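Local coordinates for putative uncharacterized protein (Ustilago maydis, PDB 4GNX) that probably serves as the small, OB-fold subunit of replication protein A, the complex that binds single-stranded DNA, at residues 16-27 / 58-69; 43-51 / 72-80. All blocks are in the same frame, centred on the assembly; numbering follows the deposited sequence.

Contact 1: residues 16-27 / 58-69; sequences YVGQTVRIVGKV and STFVEVTGKVSD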
loop_
_atom_site.group_PDB
_atom_site.type_symbol
_atom_site.label_atom_id
_atom_site.label_comp_id
_atom_site.label_asym_id
_atom_site.label_seq_id
_atom_site.Cartn_x
_atom_site.Cartn_y
_atom_site.Cartn_z
ATOM N N TYR A 16 13.948 29.537 -3.564
ATOM C CA TYR A 16 15.023 29.371 -2.594
ATOM C C TYR A 16 16.334 30.074 -2.977
ATOM O O TYR A 16 17.414 29.597 -2.669
ATOM C CB TYR A 16 15.257 27.888 -2.275
ATOM C CG TYR A 16 14.044 27.160 -1.713
ATOM C CD1 TYR A 16 13.158 26.498 -2.555
ATOM C CD2 TYR A 16 13.795 27.127 -0.343
ATOM C CE1 TYR A 16 12.051 25.843 -2.051
ATOM C CE2 TYR A 16 12.699 26.476 0.171
ATOM C CZ TYR A 16 11.836 25.833 -0.687
ATOM O OH TYR A 16 10.742 25.165 -0.179
ATOM N N VAL A 17 16.265 31.217 -3.630
ATOM C CA VAL A 17 17.514 31.887 -3.918
ATOM C C VAL A 17 18.266 32.194 -2.611
ATOM O O VAL A 17 17.691 32.722 -1.650
ATOM C CB VAL A 17 17.314 33.127 -4.803
ATOM C CG1 VAL A 17 18.621 33.860 -4.969
ATOM C CG2 VAL A 17 16.774 32.708 -6.160
ATOM N N GLY A 18 19.536 31.803 -2.574
ATOM C CA GLY A 18 20.383 31.981 -1.400
ATOM C C GLY A 18 20.200 30.950 -0.296
ATOM O O GLY A 18 20.762 31.086 0.785
ATOM N N GLN A 19 19.423 29.914 -0.555
ATOM C CA GLN A 19 19.142 28.922 0.471
ATOM C C GLN A 19 19.663 27.556 0.082
ATOM O O GLN A 19 19.876 27.258 -1.097
ATOM C CB GLN A 19 17.650 28.821 0.736
ATOM C CG GLN A 19 16.966 30.129 1.047
ATOM C CD GLN A 19 16.882 30.353 2.525
ATOM O OE1 GLN A 19 17.812 30.898 3.143
ATOM N NE2 GLN A 19 15.760 29.944 3.113
ATOM N N THR A 20 19.865 26.728 1.093
ATOM C CA THR A 20 20.422 25.417 0.889
ATOM C C THR A 20 19.304 24.470 0.585
ATOM O O THR A 20 18.391 24.327 1.388
ATOM C CB THR A 20 21.142 24.949 2.144
ATOM O OG1 THR A 20 22.301 25.766 2.324
ATOM C CG2 THR A 20 21.571 23.518 1.988
ATOM N N VAL A 21 19.362 23.835 -0.573
ATOM C CA VAL A 21 18.351 22.853 -0.902
ATOM C C VAL A 21 18.930 21.450 -1.088
ATOM O O VAL A 21 20.150 21.221 -0.972
ATOM C CB VAL A 21 17.583 23.246 -2.168
ATOM C CG1 VAL A 21 16.891 24.593 -1.989
ATOM C CG2 VAL A 21 18.514 23.233 -3.367
ATOM N N ARG A 22 18.041 20.516 -1.392
ATOM C CA ARG A 22 18.429 19.156 -1.678
ATOM C C ARG A 22 17.719 18.766 -2.951
ATOM O O ARG A 22 16.533 19.027 -3.093
ATOM C CB ARG A 22 17.991 18.273 -0.534
ATOM C CG ARG A 22 18.493 16.852 -0.624
ATOM C CD ARG A 22 18.551 16.228 0.772
ATOM N NE ARG A 22 19.723 16.699 1.507
ATOM C CZ ARG A 22 19.916 16.512 2.804
ATOM N NH1 ARG A 22 19.013 15.860 3.509
ATOM N NH2 ARG A 22 21.008 16.983 3.399
ATOM N N ILE A 23 18.435 18.164 -3.892
ATOM C CA ILE A 23 17.842 17.834 -5.198
ATOM C C ILE A 23 18.422 16.538 -5.777
ATOM O O ILE A 23 19.633 16.279 -5.648
ATOM C CB ILE A 23 17.923 19.022 -6.193
ATOM C CG1 ILE A 23 17.432 18.617 -7.567
ATOM C CG2 ILE A 23 19.342 19.497 -6.379
ATOM C CD1 ILE A 23 16.806 19.750 -8.354
ATOM N N VAL A 24 17.550 15.734 -6.393
ATOM C CA VAL A 24 17.925 14.443 -6.963
ATOM C C VAL A 24 17.772 14.445 -8.473
ATOM O O VAL A 24 16.797 14.953 -9.012
ATOM C CB VAL A 24 17.051 13.290 -6.419
ATOM C CG1 VAL A 24 17.541 11.952 -6.958
ATOM C CG2 VAL A 24 17.074 13.247 -4.896
ATOM N N GLY A 25 18.719 13.847 -9.167
ATOM C CA GLY A 25 18.609 13.789 -10.604
ATOM C C GLY A 25 19.530 12.797 -11.242
ATOM O O GLY A 25 20.462 12.309 -10.602
ATOM N N LYS A 26 19.233 12.496 -12.499
ATOM C CA LYS A 26 20.020 11.605 -13.340
ATOM C C LYS A 26 21.124 12.428 -13.987
ATOM O O LYS A 26 20.878 13.506 -14.519
ATOM C CB LYS A 26 19.131 11.000 -14.429
ATOM C CG LYS A 26 19.508 9.608 -14.916
ATOM C CD LYS A 26 20.536 9.633 -16.026
ATOM C CE LYS A 26 20.523 8.332 -16.801
ATOM N NZ LYS A 26 21.636 8.299 -17.803
ATOM N N VAL A 27 22.348 11.920 -13.921
ATOM C CA VAL A 27 23.506 12.611 -14.481
ATOM C C VAL A 27 23.460 12.548 -15.997
ATOM O O VAL A 27 23.434 11.465 -16.588
ATOM C CB VAL A 27 24.836 12.023 -13.966
ATOM C CG1 VAL A 27 26.018 12.721 -14.616
ATOM C CG2 VAL A 27 24.918 12.161 -12.454
ATOM N N SER A 58 28.628 7.673 -11.965
ATOM C CA SER A 58 27.388 7.397 -11.220
ATOM C C SER A 58 26.123 7.939 -11.896
ATOM O O SER A 58 26.155 8.978 -12.545
ATOM C CB SER A 58 27.491 7.952 -9.803
ATOM O OG SER A 58 27.156 9.317 -9.774
ATOM N N THR A 59 25.002 7.250 -11.720
ATOM C CA THR A 59 23.854 7.505 -12.572
ATOM C C THR A 59 22.919 8.546 -11.953
ATOM O O THR A 59 22.655 9.591 -12.551
ATOM C CB THR A 59 23.101 6.202 -12.929
ATOM O OG1 THR A 59 23.998 5.082 -12.882
ATOM C CG2 THR A 59 22.495 6.297 -14.316
ATOM N N PHE A 60 22.421 8.263 -10.757
ATOM C CA PHE A 60 21.608 9.240 -10.063
ATOM C C PHE A 60 22.345 9.746 -8.873
ATOM O O PHE A 60 23.073 9.013 -8.225
ATOM C CB PHE A 60 20.292 8.663 -9.609
ATOM C CG PHE A 60 19.427 8.178 -10.725
ATOM C CD1 PHE A 60 19.659 6.935 -11.322
ATOM C CD2 PHE A 60 18.361 8.943 -11.168
ATOM C CE1 PHE A 60 18.850 6.470 -12.340
ATOM C CE2 PHE A 60 17.540 8.477 -12.180
ATOM C CZ PHE A 60 17.789 7.242 -12.771
ATOM N N VAL A 61 22.120 11.010 -8.572
ATOM C CA VAL A 61 22.869 11.660 -7.529
ATOM C C VAL A 61 21.958 12.527 -6.656
ATOM O O VAL A 61 20.931 13.018 -7.136
ATOM C CB VAL A 61 23.980 12.479 -8.186
ATOM C CG1 VAL A 61 23.392 13.691 -8.891
ATOM C CG2 VAL A 61 25.017 12.874 -7.164
ATOM N N GLU A 62 22.294 12.679 -5.374
ATOM C CA GLU A 62 21.565 13.630 -4.503
ATOM C C GLU A 62 22.495 14.728 -4.051
ATOM O O GLU A 62 23.479 14.468 -3.358
ATOM C CB GLU A 62 20.921 12.963 -3.272
ATOM C CG GLU A 62 20.042 13.917 -2.464
ATOM C CD GLU A 62 19.636 13.372 -1.093
ATOM O OE1 GLU A 62 20.394 13.568 -0.106
ATOM O OE2 GLU A 62 18.542 12.756 -0.970
ATOM N N VAL A 63 22.178 15.959 -4.437
ATOM C CA VAL A 63 23.048 17.090 -4.082
ATOM C C VAL A 63 22.443 17.923 -2.990
ATOM O O VAL A 63 21.266 18.285 -3.081
ATOM C CB VAL A 63 23.274 18.042 -5.258
ATOM C CG1 VAL A 63 24.078 19.241 -4.788
ATOM C CG2 VAL A 63 23.938 17.304 -6.403
ATOM N N THR A 64 23.229 18.217 -1.965
ATOM C CA THR A 64 22.853 19.272 -1.050
ATOM C C THR A 64 23.645 20.478 -1.507
ATOM O O THR A 64 24.879 20.433 -1.592
ATOM C CB THR A 64 23.117 18.936 0.438
ATOM O OG1 THR A 64 22.398 17.754 0.814
ATOM C CG2 THR A 64 22.626 20.039 1.321
ATOM N N GLY A 65 22.937 21.548 -1.838
ATOM C CA GLY A 65 23.609 22.720 -2.368
ATOM C C GLY A 65 22.864 23.998 -2.132
ATOM O O GLY A 65 21.709 23.988 -1.709
ATOM N N LYS A 66 23.529 25.101 -2.417
ATOM C CA LYS A 66 22.965 26.411 -2.199
ATOM C C LYS A 66 22.600 26.998 -3.556
ATOM O O LYS A 66 23.432 27.014 -4.476
ATOM C CB LYS A 66 23.984 27.253 -1.445
ATOM C CG LYS A 66 24.052 28.729 -1.774
ATOM C CD LYS A 66 23.691 29.577 -0.573
ATOM C CE LYS A 66 24.303 30.959 -0.708
ATOM N NZ LYS A 66 25.598 31.025 0.011
ATOM N N VAL A 67 21.350 27.453 -3.684
ATOM C CA VAL A 67 20.854 28.023 -4.939
ATOM C C VAL A 67 21.494 29.393 -5.243
ATOM O O VAL A 67 21.461 30.287 -4.396
ATOM C CB VAL A 67 19.320 28.171 -4.914
ATOM C CG1 VAL A 67 18.786 28.513 -6.288
ATOM C CG2 VAL A 67 18.667 26.895 -4.443
ATOM N N SER A 68 22.060 29.555 -6.445
ATOM C CA SER A 68 22.757 30.796 -6.817
ATOM C C SER A 68 21.859 31.802 -7.499
ATOM O O SER A 68 21.069 31.428 -8.371
ATOM C CB SER A 68 23.922 30.502 -7.753
ATOM O OG SER A 68 24.846 29.632 -7.141
ATOM N N ASP A 69 22.017 33.077 -7.127
ATOM C CA ASP A 69 21.264 34.202 -7.731
ATOM C C ASP A 69 21.685 34.621 -9.161
ATOM O O ASP A 69 22.401 35.618 -9.374
ATOM C CB ASP A 69 21.173 35.423 -6.791
ATOM C CG ASP A 69 22.380 35.570 -5.883
ATOM O OD1 ASP A 69 22.778 36.724 -5.605
ATOM O OD2 ASP A 69 22.924 34.541 -5.435
#
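Val67 leans into the turn of residues 16-19. Its CB packs against Tyr16 O, and its CG2 packs against Val21 CG1 at 3.8 Å. Gly65, which pairs with Val21, puts no side chain on that face, and there Val67 CG2 reaches Val21 instead. Val21 and Ile23 on one strand and Val61 and Val63 on the other bulge from the same face; Gly25, paired with Val61, adds no side chain. Val61 CG1 lies against Gly25 O and reaches Val27 CG2.

The other face is polar at its middle. Arg22 grips Thr64 side-on: NE and NH2 both reach Thr64 OG1, each at 3.0 Å and in the guanidinium plane. The Glu62 carboxylate lies parallel to that plane but offset from it. Its OE1 is 3.6 Å from Arg22 NE, a salt bridge of charge alone. In another chain, Glu60 pairs with Arg22 NH1, while Tyr90 and Tyr117 hydrogen-bond Glu62 OE1 and OE2. At the far end, Lys26 bends at chi2 (-86°) and lays CG over one face of the Phe60 ring, 3.8 Å from its centroid. Paired backbone bonds join the strands. This antiparallel pairing of the barrel's first and fourth strands (20-31 and 60-68) is characteristic of the OB fold.

Contact 2: residues 43-51 / 72-80; sequences GNVEIAMTP and SSFQANQIR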
loop_
_atom_site.group_PDB
_atom_site.type_symbol
_atom_site.label_atom_id
_atom_site.label_comp_id
_atom_site.label_asym_id
_atom_site.label_seq_id
_atom_site.Cartn_x
_atom_site.Cartn_y
_atom_site.Cartn_z
ATOM N N GLY A 43 13.095 18.916 -15.721
ATOM C CA GLY A 43 13.958 20.053 -16.015
ATOM C C GLY A 43 15.407 19.837 -15.639
ATOM O O GLY A 43 15.710 19.100 -14.727
ATOM N N ASN A 44 16.306 20.498 -16.358
ATOM C CA ASN A 44 17.737 20.325 -16.157
ATOM C C ASN A 44 18.280 21.426 -15.268
ATOM O O ASN A 44 17.658 22.479 -15.161
ATOM C CB ASN A 44 18.459 20.265 -17.503
ATOM C CG ASN A 44 18.245 18.939 -18.238
ATOM O OD1 ASN A 44 18.630 18.801 -19.386
ATOM N ND2 ASN A 44 17.637 17.961 -17.575
ATOM N N VAL A 45 19.406 21.160 -14.600
ATOM C CA VAL A 45 19.956 22.036 -13.554
ATOM C C VAL A 45 21.481 21.982 -13.614
ATOM O O VAL A 45 22.065 20.890 -13.685
ATOM C CB VAL A 45 19.511 21.608 -12.129
ATOM C CG1 VAL A 45 20.160 22.478 -11.066
ATOM C CG2 VAL A 45 18.014 21.716 -11.972
ATOM N N GLU A 46 22.116 23.157 -13.566
ATOM C CA GLU A 46 23.572 23.262 -13.644
ATOM C C GLU A 46 24.128 23.269 -12.223
ATOM O O GLU A 46 23.763 24.130 -11.424
ATOM C CB GLU A 46 23.934 24.555 -14.355
ATOM C CG GLU A 46 24.795 24.406 -15.599
ATOM C CD GLU A 46 24.936 25.720 -16.372
ATOM O OE1 GLU A 46 25.008 26.796 -15.735
ATOM O OE2 GLU A 46 24.979 25.688 -17.624
ATOM N N ILE A 47 24.986 22.306 -11.887
ATOM C CA ILE A 47 25.565 22.247 -10.534
ATOM C C ILE A 47 27.083 22.457 -10.550
ATOM O O ILE A 47 27.801 21.814 -11.310
ATOM C CB ILE A 47 25.267 20.907 -9.828
ATOM C CG1 ILE A 47 23.855 20.401 -10.162
ATOM C CG2 ILE A 47 25.503 21.033 -8.324
ATOM C CD1 ILE A 47 22.929 20.276 -8.970
ATOM N N ALA A 48 27.559 23.371 -9.714
ATOM C CA ALA A 48 28.979 23.643 -9.592
ATOM C C ALA A 48 29.505 22.723 -8.516
ATOM O O ALA A 48 29.085 22.787 -7.357
ATOM C CB ALA A 48 29.238 25.102 -9.246
ATOM N N MET A 49 30.424 21.859 -8.919
ATOM C CA MET A 49 30.885 20.763 -8.100
ATOM C C MET A 49 32.172 21.086 -7.328
ATOM O O MET A 49 33.045 21.813 -7.818
ATOM C CB MET A 49 31.082 19.549 -9.012
ATOM C CG MET A 49 30.727 18.200 -8.401
ATOM S SD MET A 49 29.070 18.049 -7.693
ATOM C CE MET A 49 28.106 18.789 -9.012
ATOM N N THR A 50 32.257 20.544 -6.112
ATOM C CA THR A 50 33.478 20.520 -5.301
ATOM C C THR A 50 34.630 19.842 -6.065
ATOM O O THR A 50 34.403 18.899 -6.826
ATOM C CB THR A 50 33.199 19.800 -3.951
ATOM O OG1 THR A 50 32.453 20.668 -3.107
ATOM C CG2 THR A 50 34.459 19.433 -3.197
ATOM N N PRO A 51 35.865 20.335 -5.880
ATOM C CA PRO A 51 37.065 19.715 -6.441
ATOM C C PRO A 51 37.109 18.183 -6.340
ATOM O O PRO A 51 37.363 17.503 -7.336
ATOM C CB PRO A 51 38.188 20.340 -5.616
ATOM C CG PRO A 51 37.664 21.688 -5.264
ATOM C CD PRO A 51 36.166 21.654 -5.303
ATOM N N SER A 72 18.988 29.121 -12.194
ATOM C CA SER A 72 18.974 27.738 -11.711
ATOM C C SER A 72 20.380 27.094 -11.741
ATOM O O SER A 72 20.609 26.056 -12.391
ATOM C CB SER A 72 17.948 26.915 -12.504
ATOM O OG SER A 72 18.335 26.771 -13.853
ATOM N N SER A 73 21.311 27.748 -11.045
ATOM C CA SER A 73 22.695 27.296 -10.906
ATOM C C SER A 73 22.826 26.950 -9.437
ATOM O O SER A 73 21.856 27.077 -8.687
ATOM C CB SER A 73 23.692 28.400 -11.323
ATOM O OG SER A 73 24.921 27.892 -11.852
ATOM N N PHE A 74 24.017 26.541 -9.007
ATOM C CA PHE A 74 24.096 25.766 -7.786
ATOM C C PHE A 74 25.461 25.459 -7.204
ATOM O O PHE A 74 26.248 24.790 -7.860
ATOM C CB PHE A 74 23.561 24.445 -8.163
ATOM C CG PHE A 74 22.498 24.008 -7.300
ATOM C CD1 PHE A 74 21.191 24.109 -7.725
ATOM C CD2 PHE A 74 22.797 23.512 -6.051
ATOM C CE1 PHE A 74 20.168 23.691 -6.920
ATOM C CE2 PHE A 74 21.783 23.094 -5.227
ATOM C CZ PHE A 74 20.463 23.178 -5.666
ATOM N N GLN A 75 25.724 25.871 -5.965
ATOM C CA GLN A 75 27.025 25.593 -5.360
ATOM C C GLN A 75 26.890 24.345 -4.495
ATOM O O GLN A 75 26.340 24.423 -3.406
ATOM C CB GLN A 75 27.586 26.818 -4.581
ATOM C CG GLN A 75 29.026 26.692 -4.047
ATOM C CD GLN A 75 29.821 28.019 -3.948
ATOM O OE1 GLN A 75 29.249 29.122 -3.913
ATOM N NE2 GLN A 75 31.163 27.908 -3.897
ATOM N N ALA A 76 27.383 23.203 -4.992
ATOM C CA ALA A 76 27.326 21.945 -4.243
ATOM C C ALA A 76 28.079 22.033 -2.927
ATOM O O ALA A 76 29.226 22.447 -2.904
ATOM C CB ALA A 76 27.854 20.774 -5.079
ATOM N N ASN A 77 27.413 21.644 -1.840
ATOM C CA ASN A 77 28.051 21.482 -0.539
ATOM C C ASN A 77 28.457 20.010 -0.407
ATOM O O ASN A 77 29.641 19.691 -0.290
ATOM C CB ASN A 77 27.131 21.955 0.611
ATOM C CG ASN A 77 26.954 23.500 0.669
ATOM O OD1 ASN A 77 27.852 24.276 0.299
ATOM N ND2 ASN A 77 25.799 23.947 1.170
ATOM N N GLN A 78 27.470 19.113 -0.480
ATOM C CA GLN A 78 27.700 17.666 -0.374
ATOM C C GLN A 78 27.017 16.905 -1.479
ATOM O O GLN A 78 26.155 17.426 -2.157
ATOM C CB GLN A 78 27.255 17.106 0.979
ATOM C CG GLN A 78 28.339 17.150 2.051
ATOM C CD GLN A 78 29.526 16.187 1.820
ATOM O OE1 GLN A 78 30.092 15.633 2.784
ATOM N NE2 GLN A 78 29.927 15.999 0.547
ATOM N N ILE A 79 27.415 15.662 -1.678
ATOM C CA ILE A 79 26.850 14.879 -2.769
ATOM C C ILE A 79 26.748 13.379 -2.402
ATOM O O ILE A 79 27.695 12.796 -1.858
ATOM C CB ILE A 79 27.639 15.086 -4.100
ATOM C CG1 ILE A 79 27.724 16.577 -4.532
ATOM C CG2 ILE A 79 27.012 14.262 -5.207
ATOM C CD1 ILE A 79 29.018 17.321 -4.180
ATOM N N ARG A 80 25.597 12.781 -2.727
ATOM C CA ARG A 80 25.262 11.382 -2.446
ATOM C C ARG A 80 25.035 10.512 -3.712
ATOM O O ARG A 80 24.254 10.878 -4.576
ATOM C CB ARG A 80 23.987 11.365 -1.608
ATOM C CG ARG A 80 24.061 10.548 -0.333
ATOM C CD ARG A 80 24.680 9.155 -0.531
ATOM N NE ARG A 80 26.115 9.192 -0.895
ATOM C CZ ARG A 80 27.020 8.236 -0.654
ATOM N NH1 ARG A 80 26.703 7.110 -0.013
ATOM N NH2 ARG A 80 28.271 8.429 -1.053
#
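Strands 44-48 and 73-76 run side by side in roughly parallel directions, 33° apart and 4.6 Å between axes at the closest, and are joined at Ala48. Ala48 N gives a hydrogen bond to Phe74 O at 2.7 Å, and Ala48 O takes one from Ala76 N at 2.9 Å. The N-H and C=O of Ala48 thus bond to Phe74 and Ala76, the residues either side of Gln75, the usual pattern of a parallel pair. Nearer the start, Glu46 N reaches Ser72 O only weakly, at 3.5 Å.

Phe74 makes the largest single contribution to the contact. Its CB points toward strand 44-48, and the ring runs alongside Ile47, both side chains heading the same way. Ile47 CD1 lies over one face of the ring, offset toward the rim, while Ile47 CG2 touches Phe74 CB at 3.9 Å. Val45 CG1 comes to the ring at CD1 from an oblique direction. Ala76 is a small knob further along. Its CB touches both Ile47 CG2 and Met49 SD, at 4.0 Å each. Met49 starts out away from the partner strand, but bends at chi2 (54°) and chi3 (46°) bring its sulfur back. There SD meets Ile79 CD1 at 3.6 Å, beyond the corner at Asn77.

Asn77 and Gln78 both face Thr64, a classic beta bulge at which the strand changes direction. Phe74 also packs on Val21 and Ile23 of strand 20-31 and on Leu13, so it lies inside the barrel. Ile47 touches Val63 and Met37. On its other edge strand 44-48 pairs antiparallel with strand 34-39, and strand 73-81 pairs antiparallel with strand 60-68.

In the fold
The centres of contacts 1 and 2 are about 5 Å apart, and the two touch. Their segments alternate along the chain: 16-27, 43-51, 58-69, then 72-80. Strands 60-68 and 73-81 are neighbours, joined by probable hydrogen bonds from Glu62 N to Arg80 O and from Asn77 N to Thr64 O. Contact 1 pairs the first and fourth barrel strands, and contact 2 the third and fifth. With strand 34-39 between 20-31 and 44-48, the strands curl round into one closed OB barrel. Val21 meets Phe74, and Val61 meets Ile79, in its interior. Outer-face residues of both contacts reach another chain, consistent with a subunit built into the replication protein A complex.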